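Local structure of tricorn protease (Thermoplasma acidophilum, 1K32) at residues A[18-23]-A[260-265]; A[31-36]-A[52-57]; A[38-43]-A[278-283]; A[68-73]-A[108-113]; A[217-222]-A[250-255]. The protein is a large hexameric serine protease that probably takes part in intracellular protein breakdown, cutting further the peptides released by the proteasome. One frame throughout, in Å; residues are numbered along the deposited sequence.

Contact 1: residues A[18-23]-A[260-265]; sequences LNPDIH and LFSKGG
Pro-20 and Ile-22 reach from strand 18-23 onto Leu-260, and this is where the contact is dense. The pyrrolidine ring of Pro-20 lies against the leucine and runs on past it, with Pro-20 CG 3.7 Å from Phe-261 C and Pro-20 CD 3.9 Å from Ser-262 CB. On the other flank the methyl CG2 of Ile-22 sits 3.7 Å from CB of Leu-260. Leu-260 holds its CG anti to its own nitrogen (chi1 -175°), which sends the branch up between the two residues. The exact placing of its CD2 is doubtful, since it stands too near Pro-20 and the carbonyl of Asp-21, so the fit is better judged from the other carbons. The two strands run nearly antiparallel, at 167°, with their axes 5.7 Å apart at the closest, yet no hydrogen bond links them. They belong to different sheets: 18-23 is the first strand of the first blade of a six-bladed beta-propeller and 259-263 the second strand of the last, so packing, with no backbone pairing, joins the two strands across the seam where the ring closes. Ile-27 and Ile-267 extend the greasy layer on both blades. Toward Leu-18 the packing slackens and the residues of the first strand become partly exposed. CA of Leu-18 is still 4.0 Å from CB of Ser-262, but the serine hydroxyl is spent on Arg-250 O in its own blade, and Ser-262 OG stands 3.6 Å from Asn-19 N without bonding to it. Asp-21 points away, its OD1 taking a hydrogen bond from Phe-60 N in the second blade.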
# COMPACT_ATOMS: atom_id res chain seq x y z
N LEU A 18 22.85 36.24 -54.58
CA LEU A 18 23.53 35.01 -54.97
C LEU A 18 22.85 34.14 -56.02
O LEU A 18 21.70 34.37 -56.41
CB LEU A 18 23.73 34.13 -53.72
CG LEU A 18 24.05 34.81 -52.40
CD1 LEU A 18 23.07 34.32 -51.35
CD2 LEU A 18 25.48 34.53 -52.00
N ASN A 19 23.60 33.15 -56.47
CA ASN A 19 23.16 32.13 -57.41
C ASN A 19 22.15 32.59 -58.46
O ASN A 19 20.96 32.32 -58.36
CB ASN A 19 22.62 30.95 -56.60
CG ASN A 19 23.66 30.42 -55.60
OD1 ASN A 19 23.35 29.63 -54.71
ND2 ASN A 19 24.90 30.85 -55.76
N PRO A 20 22.63 33.26 -59.50
CA PRO A 20 21.74 33.76 -60.55
C PRO A 20 21.67 32.88 -61.79
O PRO A 20 22.50 32.00 -61.99
CB PRO A 20 22.37 35.10 -60.86
CG PRO A 20 23.84 34.70 -60.91
CD PRO A 20 23.99 33.81 -59.68
N ASP A 21 20.67 33.14 -62.62
CA ASP A 21 20.49 32.45 -63.89
C ASP A 21 20.06 33.60 -64.78
O ASP A 21 19.64 34.65 -64.30
CB ASP A 21 19.39 31.39 -63.81
CG ASP A 21 19.36 30.49 -65.06
OD1 ASP A 21 18.47 29.61 -65.15
OD2 ASP A 21 20.22 30.66 -65.96
N ILE A 22 20.16 33.43 -66.09
CA ILE A 22 19.79 34.52 -66.97
C ILE A 22 19.09 34.02 -68.22
O ILE A 22 19.38 32.93 -68.70
CB ILE A 22 21.03 35.33 -67.38
CG1 ILE A 22 20.63 36.48 -68.31
CG2 ILE A 22 22.04 34.41 -68.06
CD1 ILE A 22 21.74 37.46 -68.59
N HIS A 23 18.16 34.82 -68.72
CA HIS A 23 17.42 34.51 -69.94
C HIS A 23 17.08 35.84 -70.59
O HIS A 23 16.21 36.57 -70.12
CB HIS A 23 16.13 33.74 -69.65
CG HIS A 23 15.45 33.23 -70.88
ND1 HIS A 23 15.84 32.08 -71.52
CD2 HIS A 23 14.45 33.76 -71.63
CE1 HIS A 23 15.11 31.91 -72.61
NE2 HIS A 23 14.26 32.92 -72.70
N LEU A 260 26.00 34.66 -66.57
CA LEU A 260 25.70 35.35 -65.33
C LEU A 260 26.36 34.62 -64.17
O LEU A 260 26.48 33.39 -64.19
CB LEU A 260 24.18 35.35 -65.14
CG LEU A 260 23.62 36.13 -63.97
CD1 LEU A 260 23.97 37.59 -64.10
CD2 LEU A 260 22.12 35.95 -63.93
N PHE A 261 26.79 35.36 -63.15
CA PHE A 261 27.44 34.74 -61.99
C PHE A 261 27.39 35.64 -60.76
O PHE A 261 27.07 36.82 -60.85
CB PHE A 261 28.89 34.35 -62.34
CG PHE A 261 29.83 35.53 -62.53
CD1 PHE A 261 30.52 36.08 -61.44
CD2 PHE A 261 30.01 36.09 -63.79
CE1 PHE A 261 31.38 37.18 -61.62
CE2 PHE A 261 30.87 37.18 -63.98
CZ PHE A 261 31.55 37.73 -62.90
N SER A 262 27.67 35.08 -59.59
CA SER A 262 27.65 35.86 -58.37
C SER A 262 29.06 35.98 -57.82
O SER A 262 29.89 35.10 -58.03
CB SER A 262 26.72 35.22 -57.33
OG SER A 262 27.07 33.86 -57.11
N LYS A 263 29.33 37.09 -57.13
CA LYS A 263 30.65 37.33 -56.54
C LYS A 263 30.57 38.38 -55.43
O LYS A 263 30.10 39.49 -55.63
CB LYS A 263 31.64 37.79 -57.63
CG LYS A 263 33.06 37.98 -57.12
CD LYS A 263 34.07 38.26 -58.23
CE LYS A 263 33.85 39.62 -58.91
NZ LYS A 263 34.05 40.79 -58.01
N GLY A 264 31.05 38.02 -54.24
CA GLY A 264 31.04 38.95 -53.13
C GLY A 264 29.71 39.63 -52.84
O GLY A 264 29.69 40.79 -52.42
N GLY A 265 28.60 38.94 -53.06
CA GLY A 265 27.30 39.54 -52.78
C GLY A 265 26.65 40.28 -53.93
O GLY A 265 25.54 40.77 -53.79

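Contact 2: residues A[31-36]-A[52-57]; sequences CCDDLW and LGVINN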
# COMPACT_ATOMS: atom_id res chain seq x y z
N CYS A 31 17.85 36.14 -52.80
CA CYS A 31 18.09 37.22 -51.85
C CYS A 31 17.18 36.93 -50.68
O CYS A 31 15.97 36.78 -50.87
CB CYS A 31 17.75 38.59 -52.46
SG CYS A 31 17.89 39.95 -51.29
N CYS A 32 17.75 36.85 -49.48
CA CYS A 32 17.01 36.55 -48.26
C CYS A 32 16.28 35.19 -48.39
O CYS A 32 15.15 35.03 -47.94
CB CYS A 32 15.99 37.65 -47.94
SG CYS A 32 16.69 39.26 -47.46
N ASP A 33 16.96 34.23 -49.01
CA ASP A 33 16.43 32.87 -49.18
C ASP A 33 15.25 32.77 -50.16
O ASP A 33 14.75 31.68 -50.41
CB ASP A 33 15.98 32.32 -47.82
CG ASP A 33 17.04 32.48 -46.74
OD1 ASP A 33 16.72 32.19 -45.57
OD2 ASP A 33 18.17 32.90 -47.06
N ASP A 34 14.81 33.89 -50.70
CA ASP A 34 13.70 33.89 -51.65
C ASP A 34 14.21 34.12 -53.07
O ASP A 34 15.36 34.49 -53.27
CB ASP A 34 12.69 34.97 -51.25
CG ASP A 34 11.93 34.61 -49.96
OD1 ASP A 34 11.48 35.53 -49.25
OD2 ASP A 34 11.77 33.41 -49.68
N LEU A 35 13.35 33.90 -54.06
CA LEU A 35 13.74 34.07 -55.46
C LEU A 35 13.27 35.41 -55.98
O LEU A 35 12.12 35.80 -55.78
CB LEU A 35 13.14 32.95 -56.32
CG LEU A 35 13.95 32.29 -57.44
CD1 LEU A 35 13.01 31.86 -58.57
CD2 LEU A 35 15.03 33.22 -57.97
N TRP A 36 14.15 36.12 -56.69
CA TRP A 36 13.79 37.42 -57.23
C TRP A 36 14.04 37.46 -58.73
O TRP A 36 14.79 36.64 -59.27
CB TRP A 36 14.63 38.53 -56.58
CG TRP A 36 14.42 38.72 -55.11
CD1 TRP A 36 14.82 37.87 -54.11
CD2 TRP A 36 13.78 39.83 -54.46
NE1 TRP A 36 14.47 38.39 -52.89
CE2 TRP A 36 13.84 39.59 -53.07
CE3 TRP A 36 13.16 41.00 -54.93
CZ2 TRP A 36 13.30 40.48 -52.14
CZ3 TRP A 36 12.63 41.89 -53.99
CH2 TRP A 36 12.70 41.62 -52.62
N LEU A 52 8.91 29.45 -49.16
CA LEU A 52 8.92 28.04 -49.53
C LEU A 52 9.94 27.27 -48.72
O LEU A 52 9.91 26.05 -48.67
CB LEU A 52 9.31 27.87 -51.00
CG LEU A 52 8.23 27.81 -52.08
CD1 LEU A 52 8.86 27.19 -53.32
CD2 LEU A 52 7.05 26.98 -51.62
N GLY A 53 10.83 28.01 -48.08
CA GLY A 53 11.90 27.41 -47.32
C GLY A 53 13.11 28.12 -47.91
O GLY A 53 12.94 29.18 -48.52
N VAL A 54 14.30 27.56 -47.77
CA VAL A 54 15.49 28.22 -48.30
C VAL A 54 15.88 27.80 -49.71
O VAL A 54 16.31 26.68 -49.93
CB VAL A 54 16.72 27.99 -47.40
CG1 VAL A 54 17.94 28.67 -48.01
CG2 VAL A 54 16.44 28.52 -46.00
N ILE A 55 15.74 28.73 -50.66
CA ILE A 55 16.10 28.46 -52.05
C ILE A 55 17.59 28.76 -52.29
O ILE A 55 18.10 29.81 -51.90
CB ILE A 55 15.26 29.32 -53.00
CG1 ILE A 55 13.77 29.03 -52.77
CG2 ILE A 55 15.69 29.07 -54.44
CD1 ILE A 55 12.82 29.99 -53.47
N ASN A 56 18.29 27.82 -52.92
CA ASN A 56 19.72 28.00 -53.21
C ASN A 56 20.03 27.91 -54.70
O ASN A 56 21.14 28.21 -55.12
CB ASN A 56 20.56 26.96 -52.45
CG ASN A 56 20.54 25.61 -53.11
OD1 ASN A 56 21.54 25.17 -53.70
ND2 ASN A 56 19.40 24.94 -53.05
N ASN A 57 19.05 27.48 -55.49
CA ASN A 57 19.23 27.34 -56.93
C ASN A 57 17.90 27.51 -57.66
O ASN A 57 16.86 27.12 -57.16
CB ASN A 57 19.83 25.97 -57.27
CG ASN A 57 20.39 25.92 -58.70
OD1 ASN A 57 20.88 26.91 -59.21
ND2 ASN A 57 20.33 24.74 -59.33
O HOH W 1 11.29 30.80 -50.35
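Ile-55 N donates to Asp-33 O at 3.1 Å, a nearly straight bond (165°) and the one direct hydrogen bond between 31-36 and 52-57. A second polar link runs through a water: it donates to Asp-34 OD2 at 2.7 Å and to Gly-53 O at 2.9 Å, and accepts from Leu-52 N at 3.0 Å, so it pins the loop before strand 54-57 to the start of strand 34-36. The same carboxylate forms a salt bridge through OD1 with Lys-47. The acceptor Asp-33 O sits on a type I' beta turn from Cys-31 to Asp-34, the hairpin between the second and third strands of the first propeller blade, here resting on the innermost strand of the second blade. Inside the hairpin Cys-31 O is gripped from opposite faces of its plane by Asp-34 N and Trp-36 NE1. The apolar contact is made by Ile-55, whose CG1 is anti to its carbonyl carbon (chi1 -58°), which brings CD1 to 4.1 Å from CB of Leu-35. Val-54 makes a van der Waals contact with the Asp-33 carboxylate, Val-54 CG2 lying 3.7 Å from Asp-33 OD1, while OD2 of that aspartate bonds to Thr-701 OG1. A glycine in place of Val-54 would probably open a gap beside the Asp-33 carboxylate and leave it freer to turn away from Thr-701. Tyr-703, on helix 702-714, also lies against Val-54 and Asp-33.

Contact 3: residues A[38-43]-A[278-283]; sequences HDLKSG and EKIEIG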
# COMPACT_ATOMS: atom_id res chain seq x y z
N HIS A 38 14.95 40.23 -61.96
CA HIS A 38 15.38 41.57 -62.32
C HIS A 38 15.39 41.72 -63.84
O HIS A 38 15.93 40.88 -64.56
CB HIS A 38 16.77 41.84 -61.74
CG HIS A 38 17.32 43.19 -62.07
ND1 HIS A 38 18.29 43.38 -63.04
CD2 HIS A 38 17.03 44.42 -61.59
CE1 HIS A 38 18.57 44.66 -63.12
NE2 HIS A 38 17.82 45.32 -62.26
N ASP A 39 14.76 42.78 -64.33
CA ASP A 39 14.73 43.04 -65.77
C ASP A 39 15.77 44.11 -66.09
O ASP A 39 15.70 45.23 -65.59
CB ASP A 39 13.34 43.52 -66.20
CG ASP A 39 13.31 43.99 -67.66
OD1 ASP A 39 13.81 43.26 -68.54
OD2 ASP A 39 12.79 45.09 -67.91
N LEU A 40 16.74 43.73 -66.91
CA LEU A 40 17.82 44.62 -67.31
C LEU A 40 17.30 45.79 -68.15
O LEU A 40 17.89 46.86 -68.15
CB LEU A 40 18.86 43.85 -68.13
CG LEU A 40 19.57 42.71 -67.41
CD1 LEU A 40 20.29 41.83 -68.42
CD2 LEU A 40 20.53 43.30 -66.39
N LYS A 41 16.20 45.57 -68.86
CA LYS A 41 15.65 46.63 -69.70
C LYS A 41 14.98 47.73 -68.89
O LYS A 41 15.30 48.90 -69.05
CB LYS A 41 14.64 46.04 -70.70
CG LYS A 41 14.13 47.04 -71.73
CD LYS A 41 13.28 46.36 -72.80
CE LYS A 41 12.96 47.31 -73.95
NZ LYS A 41 12.11 46.64 -74.98
N SER A 42 14.07 47.35 -68.00
CA SER A 42 13.35 48.31 -67.17
C SER A 42 14.06 48.65 -65.86
O SER A 42 13.78 49.68 -65.25
CB SER A 42 11.96 47.77 -66.85
OG SER A 42 12.06 46.61 -66.04
N GLY A 43 14.98 47.78 -65.44
CA GLY A 43 15.69 48.02 -64.20
C GLY A 43 14.88 47.62 -62.97
O GLY A 43 15.36 47.75 -61.84
N GLU A 278 30.27 43.15 -66.55
CA GLU A 278 29.48 44.24 -66.01
C GLU A 278 28.71 43.85 -64.76
O GLU A 278 28.08 42.78 -64.68
CB GLU A 278 28.50 44.76 -67.07
CG GLU A 278 27.53 43.73 -67.64
CD GLU A 278 26.49 44.34 -68.57
OE1 GLU A 278 25.62 43.60 -69.09
OE2 GLU A 278 26.54 45.57 -68.79
N LYS A 279 28.76 44.73 -63.77
CA LYS A 279 28.07 44.52 -62.52
C LYS A 279 26.65 45.02 -62.70
O LYS A 279 26.43 46.11 -63.22
CB LYS A 279 28.75 45.30 -61.40
CG LYS A 279 28.03 45.20 -60.08
CD LYS A 279 28.74 46.02 -59.02
CE LYS A 279 27.97 45.98 -57.72
NZ LYS A 279 26.60 46.49 -57.89
N ILE A 280 25.68 44.22 -62.29
CA ILE A 280 24.29 44.62 -62.40
C ILE A 280 23.92 45.43 -61.16
O ILE A 280 24.19 45.01 -60.03
CB ILE A 280 23.37 43.41 -62.51
CG1 ILE A 280 23.89 42.48 -63.60
CG2 ILE A 280 21.96 43.84 -62.85
CD1 ILE A 280 23.32 41.10 -63.52
N GLU A 281 23.33 46.60 -61.39
CA GLU A 281 22.93 47.48 -60.30
C GLU A 281 21.53 47.12 -59.84
O GLU A 281 20.55 47.42 -60.53
CB GLU A 281 22.96 48.94 -60.77
CG GLU A 281 24.32 49.39 -61.23
CD GLU A 281 25.35 49.34 -60.12
OE1 GLU A 281 26.56 49.49 -60.41
OE2 GLU A 281 24.95 49.15 -58.95
N ILE A 282 21.43 46.48 -58.68
CA ILE A 282 20.13 46.08 -58.17
C ILE A 282 19.64 46.91 -56.99
O ILE A 282 18.46 47.25 -56.93
CB ILE A 282 20.13 44.59 -57.79
CG1 ILE A 282 20.38 43.75 -59.05
CG2 ILE A 282 18.81 44.20 -57.15
CD1 ILE A 282 20.43 42.26 -58.82
N GLY A 283 20.53 47.26 -56.07
CA GLY A 283 20.10 48.08 -54.94
C GLY A 283 19.44 47.36 -53.78
O GLY A 283 19.33 46.13 -53.78
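At the outer part of the seam between the first and last blades of the six-bladed propeller, His-38 and Leu-40 meet Ile-280 and Ile-282. Ile-282 lays its CG1 over one face of the His-38 ring, 4.3 Å from the ring centroid and only 8° off the normal, a CH-pi contact centred on the imidazole. The CG2 methyl of Ile-280 touches the same ring obliquely, the two side chains sliding past each other in opposite directions. His-38 reaches them because its CG is anti to the backbone N (chi1 179°), which turns the ring toward the facing segment. CG2 of Ile-280 then meets CD2 of Leu-40 at 3.9 Å, with the leucine crossing at about a right angle. No hydrogen bond spans the pair, and Ile-27 of the neighbouring strand 26-31 packs against both Leu-40 and Ile-280. The strands involved are the third of the first blade, at its end, and the outermost of the last, where the chain runs on into a loop. Beyond His-38 the chain turns at Asp-39 in an Asx motif: OD2 accepts from Ser-42 N at 2.6 Å, met from well above the carboxylate plane, and from Ser-42 OG at 2.5 Å on its anti lone pair. Gly-43 N closes the turn on Asp-39 O at 2.7 Å. On the other segment the exposed Lys-279 NZ and Glu-281 OE2 make a weak salt bridge, 3.3 Å long, while Glu-278 pairs with Arg-258 of its own blade.

Contact 4: residues A[68-73]-A[108-113]; sequences AIRVMR and FTDVAG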
# COMPACT_ATOMS: atom_id res chain seq x y z
N ALA A 68 12.69 26.08 -62.66
CA ALA A 68 12.86 24.94 -61.77
C ALA A 68 13.57 25.45 -60.52
O ALA A 68 14.55 26.20 -60.61
CB ALA A 68 13.67 23.86 -62.46
N ILE A 69 13.07 25.05 -59.35
CA ILE A 69 13.63 25.55 -58.10
C ILE A 69 14.00 24.50 -57.05
O ILE A 69 13.24 23.55 -56.82
CB ILE A 69 12.62 26.53 -57.44
CG1 ILE A 69 12.25 27.64 -58.42
CG2 ILE A 69 13.21 27.10 -56.16
CD1 ILE A 69 11.10 28.53 -57.95
N ARG A 70 15.16 24.69 -56.42
CA ARG A 70 15.60 23.79 -55.35
C ARG A 70 15.41 24.52 -54.02
O ARG A 70 15.93 25.62 -53.80
CB ARG A 70 17.08 23.39 -55.50
CG ARG A 70 17.53 22.41 -54.39
CD ARG A 70 18.97 21.93 -54.54
NE ARG A 70 19.37 20.92 -53.54
CZ ARG A 70 19.71 21.18 -52.28
NH1 ARG A 70 20.07 20.20 -51.46
NH2 ARG A 70 19.71 22.42 -51.82
N VAL A 71 14.64 23.92 -53.12
CA VAL A 71 14.42 24.56 -51.84
C VAL A 71 14.78 23.61 -50.72
O VAL A 71 14.56 22.41 -50.84
CB VAL A 71 12.95 25.03 -51.68
CG1 VAL A 71 12.01 23.87 -51.89
CG2 VAL A 71 12.72 25.63 -50.30
N MET A 72 15.35 24.13 -49.64
CA MET A 72 15.69 23.28 -48.50
C MET A 72 14.78 23.56 -47.30
O MET A 72 14.31 24.67 -47.11
CB MET A 72 17.16 23.48 -48.11
CG MET A 72 18.16 23.00 -49.15
SD MET A 72 19.83 23.64 -48.75
CE MET A 72 19.57 25.32 -49.30
N ARG A 73 14.51 22.52 -46.51
CA ARG A 73 13.67 22.65 -45.31
C ARG A 73 14.29 21.85 -44.18
O ARG A 73 15.21 21.07 -44.42
CB ARG A 73 12.24 22.18 -45.58
CG ARG A 73 11.41 23.23 -46.28
CD ARG A 73 9.98 22.79 -46.49
NE ARG A 73 9.27 23.74 -47.35
CZ ARG A 73 8.00 23.62 -47.72
NH1 ARG A 73 7.45 24.53 -48.50
NH2 ARG A 73 7.29 22.58 -47.32
N PHE A 108 22.54 18.12 -52.49
CA PHE A 108 22.06 17.24 -53.54
C PHE A 108 20.57 17.25 -53.83
O PHE A 108 19.78 17.78 -53.05
CB PHE A 108 22.59 15.82 -53.27
CG PHE A 108 24.10 15.71 -53.36
CD1 PHE A 108 24.76 14.56 -52.92
CD2 PHE A 108 24.85 16.75 -53.92
CE1 PHE A 108 26.14 14.43 -53.04
CE2 PHE A 108 26.25 16.63 -54.05
CZ PHE A 108 26.89 15.46 -53.61
N THR A 109 20.19 16.63 -54.95
CA THR A 109 18.81 16.62 -55.43
C THR A 109 18.67 18.04 -55.93
O THR A 109 18.29 18.96 -55.19
CB THR A 109 17.79 16.37 -54.32
OG1 THR A 109 18.02 15.07 -53.76
CG2 THR A 109 16.36 16.42 -54.89
N ASP A 110 19.01 18.20 -57.21
CA ASP A 110 19.00 19.51 -57.83
C ASP A 110 18.74 19.40 -59.33
O ASP A 110 18.58 18.31 -59.87
CB ASP A 110 20.36 20.17 -57.59
CG ASP A 110 20.34 21.68 -57.75
OD1 ASP A 110 21.37 22.32 -57.44
OD2 ASP A 110 19.31 22.23 -58.19
N VAL A 111 18.67 20.55 -59.99
CA VAL A 111 18.48 20.61 -61.43
C VAL A 111 19.85 20.31 -62.01
O VAL A 111 20.85 20.87 -61.55
CB VAL A 111 18.04 22.01 -61.87
CG1 VAL A 111 18.10 22.12 -63.39
CG2 VAL A 111 16.63 22.29 -61.36
N ALA A 112 19.91 19.44 -63.01
CA ALA A 112 21.20 19.09 -63.62
C ALA A 112 21.36 19.70 -65.00
O ALA A 112 22.48 19.94 -65.46
CB ALA A 112 21.32 17.57 -63.71
N GLY A 113 20.23 19.96 -65.66
CA GLY A 113 20.25 20.53 -66.99
C GLY A 113 18.94 20.28 -67.72
O GLY A 113 17.96 19.80 -67.13
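Arg-70 lays its aliphatic stem across the side chain of Asp-110 at about a right angle, Arg-70 CD 3.5 Å from the carboxyl carbon CG of Asp-110. The stem is extended from CG to NE, with CG anti to the backbone N (chi1 -179°), long enough to bring the guanidinium to two consecutive carbonyls. Phe-108 O is gripped side-on and in the guanidinium plane, by NH1 at 2.9 Å and by NE at 3.2 Å, both from the same face of the carbonyl. NE also reaches Thr-109 O at 2.8 Å, from above that carbonyl's plane and with a bent N-H angle of 132°. The second strand of the second propeller blade is thus tied to the chain entering the first strand of the third, at a G1 beta bulge where Thr-109 and Asp-110 both face Ser-123. Ser-102 OG shares NH1, and NH2 makes a weak bond of 3.3 Å to Met-72 SD. A leucine here has no N-H to offer, and the carbonyls of Phe-108 and Thr-109 would probably be left without their mates and the strand entry freer to shift. Asp-110 makes no salt bridge with the arginine despite its nearness; its OD2 accepts from Val-111 N at 2.5 Å and from Asn-57 ND2. Farther along, Ala-68 CB meets Val-111 CG2 at 3.5 Å, where the two sheets pack with methyl against methyl.

Contact 5: residues A[217-222]-A[250-255]; sequences YFITDI and RHLNTD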
# COMPACT_ATOMS: atom_id res chain seq x y z
N TYR A 217 32.44 26.97 -70.66
CA TYR A 217 32.95 27.91 -69.68
C TYR A 217 32.74 27.33 -68.28
O TYR A 217 31.75 26.63 -68.02
CB TYR A 217 32.26 29.27 -69.81
CG TYR A 217 32.64 30.00 -71.08
CD1 TYR A 217 32.12 29.60 -72.31
CD2 TYR A 217 33.53 31.07 -71.05
CE1 TYR A 217 32.48 30.25 -73.48
CE2 TYR A 217 33.90 31.72 -72.20
CZ TYR A 217 33.38 31.32 -73.42
OH TYR A 217 33.76 31.98 -74.56
N PHE A 218 33.69 27.61 -67.39
CA PHE A 218 33.62 27.08 -66.04
C PHE A 218 34.51 27.86 -65.09
O PHE A 218 35.23 28.79 -65.50
CB PHE A 218 34.03 25.60 -66.03
CG PHE A 218 35.39 25.35 -66.63
CD1 PHE A 218 36.54 25.54 -65.88
CD2 PHE A 218 35.51 24.94 -67.96
CE1 PHE A 218 37.81 25.32 -66.45
CE2 PHE A 218 36.76 24.72 -68.53
CZ PHE A 218 37.92 24.92 -67.78
N ILE A 219 34.49 27.47 -63.83
CA ILE A 219 35.28 28.14 -62.82
C ILE A 219 36.31 27.24 -62.16
O ILE A 219 36.03 26.06 -61.87
CB ILE A 219 34.37 28.73 -61.72
CG1 ILE A 219 33.46 29.81 -62.32
CG2 ILE A 219 35.22 29.29 -60.57
CD1 ILE A 219 32.38 30.30 -61.38
N THR A 220 37.51 27.78 -61.93
CA THR A 220 38.56 27.04 -61.22
C THR A 220 39.61 27.99 -60.68
O THR A 220 39.70 29.13 -61.12
CB THR A 220 39.23 25.96 -62.11
OG1 THR A 220 40.01 25.10 -61.27
CG2 THR A 220 40.12 26.59 -63.15
N ASP A 221 40.38 27.55 -59.71
CA ASP A 221 41.39 28.42 -59.12
C ASP A 221 42.80 27.89 -59.35
O ASP A 221 43.68 28.04 -58.50
CB ASP A 221 41.11 28.61 -57.63
CG ASP A 221 41.11 27.30 -56.85
OD1 ASP A 221 40.72 27.31 -55.66
OD2 ASP A 221 41.49 26.26 -57.43
N ILE A 222 43.02 27.30 -60.52
CA ILE A 222 44.33 26.74 -60.84
C ILE A 222 45.46 27.77 -60.78
O ILE A 222 46.62 27.40 -60.62
CB ILE A 222 44.33 26.10 -62.23
CG1 ILE A 222 45.64 25.34 -62.43
CG2 ILE A 222 44.11 27.16 -63.29
CD1 ILE A 222 45.64 24.41 -63.60
N ARG A 250 31.13 32.64 -58.54
CA ARG A 250 30.38 31.42 -58.27
C ARG A 250 29.13 31.28 -59.10
O ARG A 250 28.54 32.27 -59.54
CB ARG A 250 29.90 31.38 -56.81
CG ARG A 250 30.94 31.46 -55.73
CD ARG A 250 31.81 30.22 -55.69
NE ARG A 250 32.86 30.38 -54.69
CZ ARG A 250 33.89 29.58 -54.55
NH1 ARG A 250 34.79 29.84 -53.60
NH2 ARG A 250 34.04 28.52 -55.34
N HIS A 251 28.73 30.03 -59.30
CA HIS A 251 27.47 29.75 -59.95
C HIS A 251 27.27 30.32 -61.36
O HIS A 251 26.40 31.15 -61.55
CB HIS A 251 26.38 30.30 -59.02
CG HIS A 251 25.04 29.64 -59.16
ND1 HIS A 251 24.73 28.44 -58.57
CD2 HIS A 251 23.90 30.06 -59.77
CE1 HIS A 251 23.46 28.15 -58.79
NE2 HIS A 251 22.94 29.12 -59.52
N LEU A 252 28.07 29.90 -62.33
CA LEU A 252 27.88 30.38 -63.71
C LEU A 252 26.58 29.80 -64.29
O LEU A 252 26.23 28.66 -64.03
CB LEU A 252 29.01 29.92 -64.63
CG LEU A 252 30.45 30.32 -64.34
CD1 LEU A 252 31.29 29.91 -65.53
CD2 LEU A 252 30.56 31.83 -64.10
N ASN A 253 25.88 30.60 -65.09
CA ASN A 253 24.66 30.15 -65.75
C ASN A 253 24.58 30.93 -67.04
O ASN A 253 25.13 32.04 -67.14
CB ASN A 253 23.44 30.38 -64.86
CG ASN A 253 23.03 29.12 -64.10
OD1 ASN A 253 22.60 29.18 -62.95
ND2 ASN A 253 23.15 27.97 -64.75
N THR A 254 23.91 30.36 -68.05
CA THR A 254 23.81 31.03 -69.34
C THR A 254 22.51 30.79 -70.10
O THR A 254 21.80 29.81 -69.87
CB THR A 254 24.97 30.58 -70.25
OG1 THR A 254 24.95 31.34 -71.46
CG2 THR A 254 24.84 29.11 -70.59
N ASP A 255 22.21 31.71 -71.01
CA ASP A 255 21.03 31.61 -71.85
C ASP A 255 21.51 31.28 -73.26
O ASP A 255 20.75 31.35 -74.22
CB ASP A 255 20.24 32.92 -71.84
CG ASP A 255 21.07 34.10 -72.33
OD1 ASP A 255 20.52 35.23 -72.34
OD2 ASP A 255 22.25 33.92 -72.70
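Strands 217-220 and 250-254 run almost exactly antiparallel, at 176°, but their axes stay 7.7 Å apart at the closest, too far for backbone pairing, and no hydrogen bond joins them. Ile-219 and Leu-252 fill the separation. They cross obliquely, CD1 of Ile-219 sitting 3.5 Å from CG of Leu-252 and reaching on to within 3.9 Å of CA of Arg-250. Ile-219 holds CG1 anti to its carbonyl carbon (chi1 -64°), which carries CD1 onto Leu-252. The spacing is that of two propeller blades face to face: the second strand of the fifth blade against the innermost strand of the sixth. Leu-252 also lays its CD1 over the backbone of the facing strand, 3.7 Å from CA of Phe-218, and brushes Tyr-217 with the same methyl, which lies 4.4 Å from that residue's CB. Ile-259 and Phe-261, from the next strand of the sixth blade, pack against Leu-252 within its own sheet. Arg-250 points away from the isoleucine, and its guanidinium forms salt bridges with Glu-711 on helix 702-714 and with Glu-172.

How the contacts relate
All five contacts lie between adjacent blades of one propeller. Contacts 1 and 3 share the seam of the first and last blades, centres 12 Å apart, and touch where Leu-260 CD1 meets Ile-280 CD1 at 3.6 Å. Contacts 1 and 5, 10 Å apart, are joined within the sixth blade by backbone pairing, Ser-262 O to Arg-250 N at 2.8 Å. Contacts 2 and 4 lie one seam apart, 11 Å between centres, and are tied in the second blade by Val-54 O and Met-72 N, 2.7 Å apart. Helix 702-714 reaches residues of contacts 2 and 5. The S41 peptidase family region, 852-1007, supplies no residue to any of the five.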